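Local atomic coordinates of post-proline cleaving enzyme (Rickettsia typhi, PDB entry 4HVT), a protein that probably acts as a serine-type oligopeptidase, cutting short peptides on the carboxyl side of proline. Residues A365-V370 with N396-M401; L411-N416 with P421-W426; K461-L466 with P524-S529. All blocks are in the same frame, centred on the assembly; numbering follows the deposited sequence.

Contact 1. Residues A365-V370 with N396-M401; sequences ATYDNV and NAIFGM
N396 and V370 meet through a shared water, one of two waters that join polar atoms across the gap between these segments. This water donates to V370 O at 2.8 Å and accepts from N396 ND2 at 3.0 Å; a weak bond to N396 O is its third link. V370 and N369 both have left-handed backbone angles, in the tight turn that leads into strand 371-380, while ND2 of N396 also bonds to Q451 OE1, so the amide ties together more than the two segments.

I398 comes next. With CG1 anti to the carbonyl carbon (chi1 -57°) and chi2 at -66°, its CD1 swings across to the edge of the Y367 ring, near the ring plane, and stops 4.1 Å from CE1. I398 CD1 is also 4.4 Å from V370 O.

At F399 the backbone N donates a hydrogen bond to the other water, 2.9 Å away. That water also bonds Y367 OH at 2.8 Å, so the phenol is tied through this water to the backbone of the facing strand. The F399 side chain, its CG anti to the backbone N (chi1 -179°), sends CD2 to within 4.1 Å of A365 CB, an oblique touch on a ring that also packs on A372 and V374.

No direct hydrogen bond links the two strands, which belong to successive blades of the beta-propeller. The chemistry implies a seam between separate sheets: methyls and rings meet across it, and two waters link Y367 OH to F399 N, and V370 O to N396, in place of direct bonds.

Contact 2. Residues L411-N416 with P421-W426; sequences LITIEN and PTIYLW. With EDO (1,2-ethanediol), chain G.
I412 O is gripped from several directions by the facing strand. Y424 N-H reaches it at 2.8 Å in an almost straight bond (172°) lying in the carbonyl plane. The CA-H of I423 adds a weaker contact, with CA 3.3 Å from the oxygen, and the Y424 ring turns its CD1 edge to the same atom. I412 N returns a bond of 2.8 Å to Y424 O, which closes one hydrogen-bonded pair; I414 and T422 make the next, its longer arm running 3.1 Å from I414 N to T422 O.

On the sheet face that carries I412, I414, T422 and Y424, the I414 side chain crosses the Y424 ring at about a right angle and presses CD1 to 3.6 Å from CE1. One side of the ring carries T422 CG2, offset toward the rim, while T422 OG1 bonds to Y394 OH. On the opposite sheet face, with L411, T413, I423 and L425, L411 CD2 sits between I423 CG2 and L425 CD1, 4.0 Å from the latter.

At the hairpin end, E415 CG lies between the backbone N and the carbonyl carbon (chi1 70°), which lays the carboxylate beside the P421 ring. OE2 accepts from O2 of a 1,2-ethanediol molecule, probably left from crystallisation, and OE1 is held by F496 N.

These strands, 410-415 and 422-426, form an antiparallel beta hairpin, the two middle strands of a four-stranded propeller blade.

Contact 3. Residues K461-L466 with P524-S529; sequences KIPYFL and PEWHKS. With EDO (1,2-ethanediol), chain D.
The indole of W526 meets the strand with its six-membered ring. K461 O lies at the edge, near the ring plane, 3.4 Å from W526 CH2. I462 CD1 and P463 CD approach obliquely from opposite sides of that plane, I462 CD1 coming to 3.8 Å from W526 CH2 and P463 CD to 4.0 Å from W526 CZ2, so the rim is wedged between two consecutive residues. On P463's side there is also a 1,2-ethanediol molecule, probably from the crystallisation liquor; its C2 is 3.8 Å from W526 CH2, and its O2 donates to K461 O at 2.7 Å.

W526 can span this gap because its CG stands anti to the backbone N (chi1 -160°), carrying the ring outward from the helix; the axes of segments 461-466 and 524-528 come no closer than 12.9 Å. Strand 461-469 is the second strand of the mixed eight-stranded sheet of an alpha/beta-hydrolase fold, running antiparallel to both its neighbours there. Helix 524-528 comes later in the same catalytic domain, after strand 510-514. Just past that strand, N515 O accepts from W526 NE1, and F522 meets the indole edge-to-face, fixing its turn.

E525 O takes two donors from opposite faces of its carbonyl plane: S529 N, and S529 OG at 2.9 Å. H527, farther from the strand, bonds R307 and E610.

Contact 2 lies within the last propeller blade, to which contact 1 joins the blade before it. Their centres are 12 Å apart, and strands 398-402 and 410-415 are neighbours in one sheet, with probable hydrogen bonds from T413 N to G400 O (2.7 Å) and I398 N to E415 O (2.8 Å). Contact 3 lies in the hydrolase domain, yet F465 reaches contact 1 across the domain interface: its CE1 is 3.5 Å from N396 ND2 and its CZ 3.9 Å from V370 CB. Contacts 2 and 3 do not touch; about 8 Å separates their nearest atoms. In this family the propeller covers the active site, here probably S566, H682 and D649.

Contact 1. Residues A365-V370 with N396-M401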
loop_
_atom_site.group_PDB
_atom_site.type_symbol
_atom_site.label_atom_id
_atom_site.label_comp_id
_atom_site.label_asym_id
_atom_site.label_seq_id
_atom_site.Cartn_x
_atom_site.Cartn_y
_atom_site.Cartn_z
ATOM N N ALA A 365 4.594 4.184 17.281
ATOM C CA ALA A 365 3.375 3.430 17.108
ATOM C C ALA A 365 3.727 1.966 16.913
ATOM O O ALA A 365 4.597 1.606 16.093
ATOM C CB ALA A 365 2.568 3.975 15.957
ATOM N N THR A 366 3.085 1.102 17.670
ATOM C CA THR A 366 3.262 -0.357 17.603
ATOM C C THR A 366 1.905 -1.070 17.592
ATOM O O THR A 366 0.867 -0.435 17.675
ATOM C CB THR A 366 4.077 -0.900 18.805
ATOM O OG1 THR A 366 3.400 -0.649 20.078
ATOM C CG2 THR A 366 5.459 -0.225 18.872
ATOM N N TYR A 367 1.915 -2.397 17.454
ATOM C CA TYR A 367 0.767 -3.241 17.769
ATOM C C TYR A 367 1.165 -4.255 18.833
ATOM O O TYR A 367 2.297 -4.750 18.881
ATOM C CB TYR A 367 0.257 -4.013 16.565
ATOM C CG TYR A 367 -0.288 -3.164 15.432
ATOM C CD1 TYR A 367 -1.615 -2.690 15.458
ATOM C CD2 TYR A 367 0.505 -2.802 14.352
ATOM C CE1 TYR A 367 -2.096 -1.920 14.429
ATOM C CE2 TYR A 367 0.006 -2.018 13.331
ATOM C CZ TYR A 367 -1.300 -1.587 13.378
ATOM O OH TYR A 367 -1.789 -0.796 12.344
ATOM N N ASP A 368 0.225 -4.536 19.705
ATOM C CA ASP A 368 0.303 -5.643 20.642
ATOM C C ASP A 368 -0.913 -6.532 20.350
ATOM O O ASP A 368 -2.056 -6.109 20.575
ATOM C CB ASP A 368 0.207 -5.086 22.067
ATOM C CG ASP A 368 0.257 -6.158 23.125
ATOM O OD1 ASP A 368 0.416 -7.337 22.760
ATOM O OD2 ASP A 368 0.174 -5.819 24.358
ATOM N N ASN A 369 -0.681 -7.728 19.808
ATOM C CA ASN A 369 -1.764 -8.578 19.354
ATOM C C ASN A 369 -2.698 -7.844 18.390
ATOM O O ASN A 369 -3.905 -7.978 18.419
ATOM C CB ASN A 369 -2.484 -9.198 20.560
ATOM C CG ASN A 369 -3.111 -10.528 20.216
ATOM O OD1 ASN A 369 -2.705 -11.198 19.260
ATOM N ND2 ASN A 369 -4.103 -10.930 20.998
ATOM N N VAL A 370 -2.085 -7.122 17.451
ATOM C CA VAL A 370 -2.795 -6.409 16.358
ATOM C C VAL A 370 -3.765 -5.372 16.890
ATOM O O VAL A 370 -4.739 -5.054 16.240
ATOM C CB VAL A 370 -3.496 -7.387 15.368
ATOM C CG1 VAL A 370 -3.575 -6.755 13.996
ATOM C CG2 VAL A 370 -2.757 -8.698 15.274
ATOM N N ASN A 396 -9.875 -2.272 20.395
ATOM C CA ASN A 396 -9.290 -2.716 19.117
ATOM C C ASN A 396 -8.816 -1.534 18.234
ATOM O O ASN A 396 -8.921 -1.522 17.010
ATOM C CB ASN A 396 -10.271 -3.620 18.378
ATOM C CG ASN A 396 -10.210 -5.066 18.867
ATOM O OD1 ASN A 396 -11.110 -5.523 19.532
ATOM N ND2 ASN A 396 -9.113 -5.763 18.573
ATOM N N ALA A 397 -8.188 -0.585 18.887
ATOM C CA ALA A 397 -7.767 0.661 18.254
ATOM C C ALA A 397 -6.784 0.448 17.096
ATOM O O ALA A 397 -5.943 -0.452 17.130
ATOM C CB ALA A 397 -7.120 1.563 19.282
ATOM N N ILE A 398 -6.980 1.245 16.043
ATOM C CA ILE A 398 -6.071 1.374 14.936
ATOM C C ILE A 398 -5.753 2.858 14.824
ATOM O O ILE A 398 -6.677 3.681 14.779
ATOM C CB ILE A 398 -6.777 0.896 13.636
ATOM C CG1 ILE A 398 -7.263 -0.534 13.809
ATOM C CG2 ILE A 398 -5.910 1.123 12.411
ATOM C CD1 ILE A 398 -6.177 -1.562 13.963
ATOM N N PHE A 399 -4.459 3.160 14.778
ATOM C CA PHE A 399 -3.851 4.482 14.888
ATOM C C PHE A 399 -3.150 4.909 13.621
ATOM O O PHE A 399 -2.428 4.138 12.999
ATOM C CB PHE A 399 -2.859 4.476 16.043
ATOM C CG PHE A 399 -2.170 5.790 16.306
ATOM C CD1 PHE A 399 -2.716 6.716 17.171
ATOM C CD2 PHE A 399 -0.914 6.046 15.751
ATOM C CE1 PHE A 399 -2.047 7.931 17.444
ATOM C CE2 PHE A 399 -0.232 7.211 16.031
ATOM C CZ PHE A 399 -0.799 8.173 16.867
ATOM N N GLY A 400 -3.338 6.178 13.258
ATOM C CA GLY A 400 -2.595 6.776 12.188
ATOM C C GLY A 400 -2.339 8.222 12.469
ATOM O O GLY A 400 -3.001 8.838 13.355
ATOM N N MET A 401 -1.369 8.778 11.752
ATOM C CA MET A 401 -1.115 10.215 11.936
ATOM C C MET A 401 -0.300 10.807 10.786
ATOM O O MET A 401 0.349 10.083 10.069
ATOM C CB MET A 401 -0.438 10.506 13.276
ATOM C CG MET A 401 1.029 10.073 13.372
ATOM S SD MET A 401 1.707 10.347 15.029
ATOM C CE MET A 401 2.009 12.035 15.130
HETATM O O HOH W 1 -2.218 1.533 13.917
HETATM O O HOH W 2 -7.318 -4.160 16.786
#

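Contact 2. Residues L411-N416 with P421-W426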
loop_
_atom_site.group_PDB
_atom_site.type_symbol
_atom_site.label_atom_id
_atom_site.label_comp_id
_atom_site.label_asym_id
_atom_site.label_seq_id
_atom_site.Cartn_x
_atom_site.Cartn_y
_atom_site.Cartn_z
ATOM N N LEU A 411 -2.014 15.866 13.070
ATOM C CA LEU A 411 -3.347 15.253 12.997
ATOM C C LEU A 411 -3.266 13.767 13.187
ATOM O O LEU A 411 -2.488 13.074 12.491
ATOM C CB LEU A 411 -4.075 15.584 11.713
ATOM C CG LEU A 411 -4.393 17.084 11.541
ATOM C CD1 LEU A 411 -4.831 17.387 10.131
ATOM C CD2 LEU A 411 -5.446 17.549 12.556
ATOM N N ILE A 412 -4.067 13.275 14.119
ATOM C CA ILE A 412 -4.060 11.867 14.538
ATOM C C ILE A 412 -5.409 11.286 14.126
ATOM O O ILE A 412 -6.422 11.967 14.297
ATOM C CB ILE A 412 -3.852 11.754 16.079
ATOM C CG1 ILE A 412 -2.334 11.786 16.490
ATOM C CG2 ILE A 412 -4.385 10.452 16.619
ATOM C CD1 ILE A 412 -1.630 12.959 16.005
ATOM N N THR A 413 -5.422 10.050 13.627
ATOM C CA THR A 413 -6.685 9.325 13.523
ATOM C C THR A 413 -6.704 8.144 14.484
ATOM O O THR A 413 -5.669 7.461 14.652
ATOM C CB THR A 413 -6.998 8.873 12.096
ATOM O OG1 THR A 413 -5.948 8.021 11.583
ATOM C CG2 THR A 413 -7.140 10.069 11.234
ATOM N N ILE A 414 -7.869 7.847 15.069
ATOM C CA ILE A 414 -8.077 6.611 15.823
ATOM C C ILE A 414 -9.432 6.064 15.349
ATOM O O ILE A 414 -10.405 6.836 15.146
ATOM C CB ILE A 414 -8.063 6.762 17.358
ATOM C CG1 ILE A 414 -6.884 7.603 17.862
ATOM C CG2 ILE A 414 -8.001 5.424 18.058
ATOM C CD1 ILE A 414 -6.917 8.015 19.303
ATOM N N GLU A 415 -9.483 4.757 15.178
ATOM C CA GLU A 415 -10.662 4.062 14.663
ATOM C C GLU A 415 -10.616 2.607 15.106
ATOM O O GLU A 415 -9.617 2.134 15.702
ATOM C CB GLU A 415 -10.669 4.071 13.131
ATOM C CG GLU A 415 -9.582 3.194 12.487
ATOM C CD GLU A 415 -9.367 3.600 11.064
ATOM O OE1 GLU A 415 -9.899 2.956 10.133
ATOM O OE2 GLU A 415 -8.667 4.629 10.834
ATOM N N ASN A 416 -11.709 1.884 14.801
ATOM C CA ASN A 416 -11.650 0.436 14.818
ATOM C C ASN A 416 -12.573 -0.074 13.733
ATOM O O ASN A 416 -13.128 0.672 12.970
ATOM C CB ASN A 416 -11.893 -0.164 16.242
ATOM C CG ASN A 416 -13.351 -0.172 16.678
ATOM O OD1 ASN A 416 -14.238 -0.176 15.835
ATOM N ND2 ASN A 416 -13.609 -0.202 18.013
ATOM N N PRO A 421 -13.506 6.577 12.036
ATOM C CA PRO A 421 -12.346 7.310 12.516
ATOM C C PRO A 421 -12.724 8.666 13.044
ATOM O O PRO A 421 -13.645 9.352 12.508
ATOM C CB PRO A 421 -11.448 7.449 11.290
ATOM C CG PRO A 421 -11.915 6.329 10.375
ATOM C CD PRO A 421 -13.394 6.222 10.616
ATOM N N THR A 422 -12.078 9.022 14.158
ATOM C CA THR A 422 -12.098 10.381 14.688
ATOM C C THR A 422 -10.750 11.012 14.384
ATOM O O THR A 422 -9.695 10.343 14.472
ATOM C CB THR A 422 -12.335 10.401 16.197
ATOM O OG1 THR A 422 -13.638 9.884 16.504
ATOM C CG2 THR A 422 -12.262 11.842 16.785
ATOM N N ILE A 423 -10.766 12.292 14.007
ATOM C CA ILE A 423 -9.487 13.042 13.773
ATOM C C ILE A 423 -9.264 13.934 14.974
ATOM O O ILE A 423 -10.187 14.660 15.428
ATOM C CB ILE A 423 -9.527 13.930 12.529
ATOM C CG1 ILE A 423 -10.029 13.137 11.305
ATOM C CG2 ILE A 423 -8.134 14.554 12.255
ATOM C CD1 ILE A 423 -10.069 13.943 10.018
ATOM N N TYR A 424 -8.051 13.853 15.531
ATOM C CA TYR A 424 -7.642 14.626 16.654
ATOM C C TYR A 424 -6.486 15.544 16.311
ATOM O O TYR A 424 -5.648 15.163 15.498
ATOM C CB TYR A 424 -7.218 13.734 17.805
ATOM C CG TYR A 424 -8.158 12.672 18.227
ATOM C CD1 TYR A 424 -8.277 11.485 17.513
ATOM C CD2 TYR A 424 -8.929 12.813 19.393
ATOM C CE1 TYR A 424 -9.130 10.488 17.951
ATOM C CE2 TYR A 424 -9.761 11.834 19.799
ATOM C CZ TYR A 424 -9.894 10.686 19.069
ATOM O OH TYR A 424 -10.771 9.673 19.505
ATOM N N LEU A 425 -6.477 16.747 16.897
ATOM C CA LEU A 425 -5.387 17.655 16.785
ATOM C C LEU A 425 -4.469 17.423 17.967
ATOM O O LEU A 425 -4.877 17.484 19.125
ATOM C CB LEU A 425 -5.859 19.085 16.812
ATOM C CG LEU A 425 -4.819 20.203 16.695
ATOM C CD1 LEU A 425 -4.152 20.184 15.309
ATOM C CD2 LEU A 425 -5.499 21.542 16.950
ATOM N N TRP A 426 -3.202 17.177 17.681
ATOM C CA TRP A 426 -2.189 17.192 18.726
ATOM C C TRP A 426 -1.742 18.621 18.907
ATOM O O TRP A 426 -1.168 19.213 18.014
ATOM C CB TRP A 426 -1.005 16.300 18.304
ATOM C CG TRP A 426 0.163 16.253 19.271
ATOM C CD1 TRP A 426 1.359 16.939 19.124
ATOM C CD2 TRP A 426 0.297 15.470 20.466
ATOM N NE1 TRP A 426 2.218 16.616 20.160
ATOM C CE2 TRP A 426 1.594 15.747 21.008
ATOM C CE3 TRP A 426 -0.550 14.595 21.160
ATOM C CZ2 TRP A 426 2.077 15.113 22.163
ATOM C CZ3 TRP A 426 -0.088 13.986 22.307
ATOM C CH2 TRP A 426 1.233 14.253 22.807
HETATM C C1 EDO G . -7.795 7.662 7.561
HETATM O O1 EDO G . -6.736 7.071 6.817
HETATM C C2 EDO G . -8.542 6.633 8.390
HETATM O O2 EDO G . -7.696 5.531 8.672
#

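Contact 3. Residues K461-L466 with P524-S529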
loop_
_atom_site.group_PDB
_atom_site.type_symbol
_atom_site.label_atom_id
_atom_site.label_comp_id
_atom_site.label_asym_id
_atom_site.label_seq_id
_atom_site.Cartn_x
_atom_site.Cartn_y
_atom_site.Cartn_z
ATOM N N LYS A 461 -1.385 -20.383 16.519
ATOM C CA LYS A 461 -2.572 -19.555 16.514
ATOM C C LYS A 461 -2.523 -18.396 15.530
ATOM O O LYS A 461 -1.584 -17.583 15.525
ATOM C CB LYS A 461 -2.883 -19.018 17.912
ATOM C CG LYS A 461 -2.857 -20.013 19.065
ATOM C CD LYS A 461 -3.827 -21.148 18.911
ATOM C CE LYS A 461 -3.780 -22.001 20.184
ATOM N NZ LYS A 461 -4.497 -23.278 20.052
ATOM N N ILE A 462 -3.599 -18.267 14.758
ATOM C CA ILE A 462 -3.704 -17.303 13.695
ATOM C C ILE A 462 -4.834 -16.371 14.080
ATOM O O ILE A 462 -5.965 -16.804 14.202
ATOM C CB ILE A 462 -4.088 -18.008 12.341
ATOM C CG1 ILE A 462 -3.114 -19.161 12.024
ATOM C CG2 ILE A 462 -4.157 -17.018 11.188
ATOM C CD1 ILE A 462 -1.636 -18.832 12.012
ATOM N N PRO A 463 -4.530 -15.083 14.246
ATOM C CA PRO A 463 -5.581 -14.137 14.566
ATOM C C PRO A 463 -6.524 -13.949 13.405
ATOM O O PRO A 463 -6.120 -14.010 12.237
ATOM C CB PRO A 463 -4.843 -12.813 14.770
ATOM C CG PRO A 463 -3.424 -13.162 14.960
ATOM C CD PRO A 463 -3.214 -14.442 14.179
ATOM N N TYR A 464 -7.775 -13.689 13.728
ATOM C CA TYR A 464 -8.687 -13.148 12.770
ATOM C C TYR A 464 -9.727 -12.244 13.448
ATOM O O TYR A 464 -10.014 -12.381 14.642
ATOM C CB TYR A 464 -9.377 -14.231 11.926
ATOM C CG TYR A 464 -10.317 -15.201 12.615
ATOM C CD1 TYR A 464 -9.832 -16.371 13.228
ATOM C CD2 TYR A 464 -11.667 -15.001 12.596
ATOM C CE1 TYR A 464 -10.682 -17.314 13.818
ATOM C CE2 TYR A 464 -12.519 -15.931 13.169
ATOM C CZ TYR A 464 -12.035 -17.096 13.768
ATOM O OH TYR A 464 -12.971 -17.961 14.373
ATOM N N PHE A 465 -10.232 -11.317 12.654
ATOM C CA PHE A 465 -11.222 -10.323 13.024
ATOM C C PHE A 465 -12.559 -10.611 12.357
ATOM O O PHE A 465 -12.664 -10.754 11.112
ATOM C CB PHE A 465 -10.713 -8.935 12.724
ATOM C CG PHE A 465 -9.554 -8.562 13.580
ATOM C CD1 PHE A 465 -9.741 -7.970 14.811
ATOM C CD2 PHE A 465 -8.271 -8.863 13.181
ATOM C CE1 PHE A 465 -8.644 -7.649 15.631
ATOM C CE2 PHE A 465 -7.191 -8.606 13.970
ATOM C CZ PHE A 465 -7.349 -7.938 15.196
ATOM N N LEU A 466 -13.574 -10.739 13.203
ATOM C CA LEU A 466 -14.886 -11.113 12.781
ATOM C C LEU A 466 -15.844 -9.938 13.080
ATOM O O LEU A 466 -15.891 -9.464 14.229
ATOM C CB LEU A 466 -15.309 -12.324 13.594
ATOM C CG LEU A 466 -16.750 -12.759 13.452
ATOM C CD1 LEU A 466 -17.132 -13.261 12.063
ATOM C CD2 LEU A 466 -17.042 -13.842 14.502
ATOM N N PRO A 524 9.140 -9.992 11.887
ATOM C CA PRO A 524 9.770 -10.641 10.744
ATOM C C PRO A 524 9.633 -12.173 10.702
ATOM O O PRO A 524 9.510 -12.754 9.616
ATOM C CB PRO A 524 11.234 -10.225 10.864
ATOM C CG PRO A 524 11.407 -9.472 12.144
ATOM C CD PRO A 524 10.045 -9.126 12.668
ATOM N N GLU A 525 9.549 -12.807 11.861
ATOM C CA GLU A 525 9.389 -14.267 11.893
ATOM C C GLU A 525 8.026 -14.678 11.325
ATOM O O GLU A 525 7.865 -15.762 10.767
ATOM C CB GLU A 525 9.501 -14.802 13.313
ATOM N N TRP A 526 7.003 -13.865 11.545
ATOM C CA TRP A 526 5.663 -14.138 11.023
ATOM C C TRP A 526 5.679 -14.178 9.506
ATOM O O TRP A 526 5.033 -15.022 8.894
ATOM C CB TRP A 526 4.671 -13.072 11.522
ATOM C CG TRP A 526 3.215 -13.445 11.487
ATOM C CD1 TRP A 526 2.248 -12.872 10.742
ATOM C CD2 TRP A 526 2.585 -14.446 12.249
ATOM N NE1 TRP A 526 1.045 -13.457 10.981
ATOM C CE2 TRP A 526 1.222 -14.448 11.899
ATOM C CE3 TRP A 526 3.040 -15.362 13.210
ATOM C CZ2 TRP A 526 0.296 -15.290 12.511
ATOM C CZ3 TRP A 526 2.122 -16.228 13.783
ATOM C CH2 TRP A 526 0.770 -16.186 13.430
ATOM N N HIS A 527 6.530 -13.339 8.914
ATOM C CA HIS A 527 6.740 -13.291 7.469
ATOM C C HIS A 527 7.564 -14.484 6.980
ATOM O O HIS A 527 7.171 -15.230 6.049
ATOM C CB HIS A 527 7.411 -11.976 7.103
ATOM C CG HIS A 527 7.852 -11.917 5.676
ATOM N ND1 HIS A 527 9.101 -11.477 5.318
ATOM C CD2 HIS A 527 7.256 -12.330 4.520
ATOM C CE1 HIS A 527 9.262 -11.636 4.010
ATOM N NE2 HIS A 527 8.150 -12.117 3.499
ATOM N N LYS A 528 8.729 -14.628 7.585
ATOM C CA LYS A 528 9.724 -15.651 7.173
ATOM C C LYS A 528 9.120 -17.048 7.226
ATOM O O LYS A 528 9.495 -17.915 6.407
ATOM C CB LYS A 528 10.958 -15.552 8.080
ATOM C CG LYS A 528 11.827 -14.341 7.775
ATOM C CD LYS A 528 12.928 -14.158 8.816
ATOM C CE LYS A 528 13.494 -12.745 8.833
ATOM N NZ LYS A 528 14.797 -12.718 9.572
ATOM N N SER A 529 8.173 -17.272 8.153
ATOM C CA SER A 529 7.486 -18.538 8.289
ATOM C C SER A 529 6.731 -19.048 7.052
ATOM O O SER A 529 6.456 -20.257 6.963
ATOM C CB SER A 529 6.480 -18.461 9.459
ATOM O OG SER A 529 7.270 -18.560 10.654
HETATM C C1 EDO D . -0.708 -15.322 18.194
HETATM O O1 EDO D . -0.271 -15.654 19.525
HETATM C C2 EDO D . 0.365 -15.699 17.197
HETATM O O2 EDO D . 0.547 -17.110 17.186
#